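Local coordinates for protein cell division GTPase FtsZ, diverged (Clostridium botulinum C, PDB 3V3T) that is a divergent member of the tubulin/FtsZ family, with a GTPase domain followed by a C-terminal domain like that of TubZ, at residues E222-Q225 with V226-K230. The protein carries 1 engineered substitution. Residues are numbered along the deposited sequence; the frame is centred on the assembly and turned at random.
Sequences EDIQ and VALAK
The chi1 of D223 (173°) sends CG away from its own amide nitrogen, and this swings the carboxylate back over the first turn of the helix that starts at I224; V226 answers with CG1 anti to its N (chi1 179°), which leaves CG2 beside that N and close to the carboxylate. D223, the residue just before the helix, is its N-cap: OD2 accepts from V226 N at 3.1 Å through the anti lone pair, with an N-H...O angle of 154°, and from Q225 N at 2.8 Å in a weak, strongly bent bond. OD2 thus serves two first-turn amides, firmly only that of V226, and the negative charge at the helix N-terminus is probably stabilised by the helix dipole. The same V226 CG2 lies 3.8 Å from D223 CB, the two side chains crossing at about a right angle, so the cap has an apolar contact beside its polar one.

E222, one residue before the cap, reaches along the helix with an extended chain beyond CG. Its OE1 lies 3.3 Å from V226 CG1, while E222 CG approaches A227 CB at 4.0 Å. E222 OE2 and K230 NZ stand 5.9 Å apart, not in contact; any attraction between these opposite charges is probably mild, and K230 NZ instead pairs with E234. The helix itself is established by A227 N bonding to D223 O at 2.8 Å, followed by L228 N to I224 O and A229 N to Q225 O.

I224 and L228, one turn apart, lie side by side and point the same way, I224 CG1 4.2 Å from L228 CD1. Both pack on F218, in the loop after strand 211-217, and on I261 of helix 258-265, joining the start of helix 224-233 to that neighbouring helix within the TubZ-like C-terminal region.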
# COMPACT_ATOMS: atom_id res chain seq x y z
N GLU A 222 12.47 23.77 7.58
CA GLU A 222 12.00 24.18 8.90
C GLU A 222 12.37 23.22 10.04
O GLU A 222 13.01 22.20 9.82
CB GLU A 222 10.48 24.45 8.89
CG GLU A 222 9.68 23.47 8.06
CD GLU A 222 8.21 23.87 7.91
OE1 GLU A 222 7.71 24.64 8.76
OE2 GLU A 222 7.57 23.40 6.95
N ASP A 223 11.98 23.59 11.25
CA ASP A 223 12.16 22.74 12.41
C ASP A 223 11.69 21.31 12.08
O ASP A 223 10.64 21.11 11.46
CB ASP A 223 11.38 23.31 13.59
CG ASP A 223 11.38 22.40 14.80
OD1 ASP A 223 12.16 22.66 15.73
OD2 ASP A 223 10.60 21.42 14.82
N ILE A 224 12.46 20.31 12.49
CA ILE A 224 12.18 18.95 12.07
C ILE A 224 10.85 18.42 12.62
O ILE A 224 10.15 17.70 11.93
CB ILE A 224 13.35 17.99 12.38
CG1 ILE A 224 13.09 16.62 11.76
CG2 ILE A 224 13.58 17.87 13.88
CD1 ILE A 224 14.28 15.72 11.83
N GLN A 225 10.50 18.81 13.85
CA GLN A 225 9.19 18.43 14.40
C GLN A 225 8.04 19.07 13.61
O GLN A 225 7.02 18.43 13.35
CB GLN A 225 9.08 18.78 15.88
CG GLN A 225 9.99 17.97 16.80
CD GLN A 225 9.76 18.28 18.27
OE1 GLN A 225 8.70 17.99 18.83
NE2 GLN A 225 10.77 18.87 18.91
N VAL A 226 8.21 20.33 13.23
CA VAL A 226 7.20 21.03 12.45
C VAL A 226 7.06 20.44 11.05
O VAL A 226 5.95 20.23 10.56
CB VAL A 226 7.48 22.57 12.35
CG1 VAL A 226 6.43 23.27 11.51
CG2 VAL A 226 7.56 23.18 13.73
N ALA A 227 8.18 20.15 10.41
CA ALA A 227 8.16 19.59 9.06
C ALA A 227 7.47 18.22 9.02
O ALA A 227 6.76 17.91 8.08
CB ALA A 227 9.56 19.49 8.50
N LEU A 228 7.69 17.41 10.05
CA LEU A 228 7.11 16.07 10.07
C LEU A 228 5.63 16.13 10.39
O LEU A 228 4.83 15.31 9.91
CB LEU A 228 7.86 15.16 11.06
CG LEU A 228 9.08 14.53 10.41
CD1 LEU A 228 9.99 13.87 11.42
CD2 LEU A 228 8.62 13.54 9.35
N ALA A 229 5.26 17.11 11.20
CA ALA A 229 3.86 17.32 11.53
C ALA A 229 3.08 17.70 10.28
O ALA A 229 1.99 17.19 10.04
CB ALA A 229 3.73 18.37 12.62
N LYS A 230 3.63 18.61 9.48
CA LYS A 230 3.04 18.97 8.20
C LYS A 230 2.93 17.71 7.33
O LYS A 230 1.88 17.42 6.74
CB LYS A 230 3.93 20.01 7.51
CG LYS A 230 3.45 20.48 6.15
CD LYS A 230 4.30 21.66 5.67
CE LYS A 230 4.02 21.98 4.22
NZ LYS A 230 2.61 22.38 3.99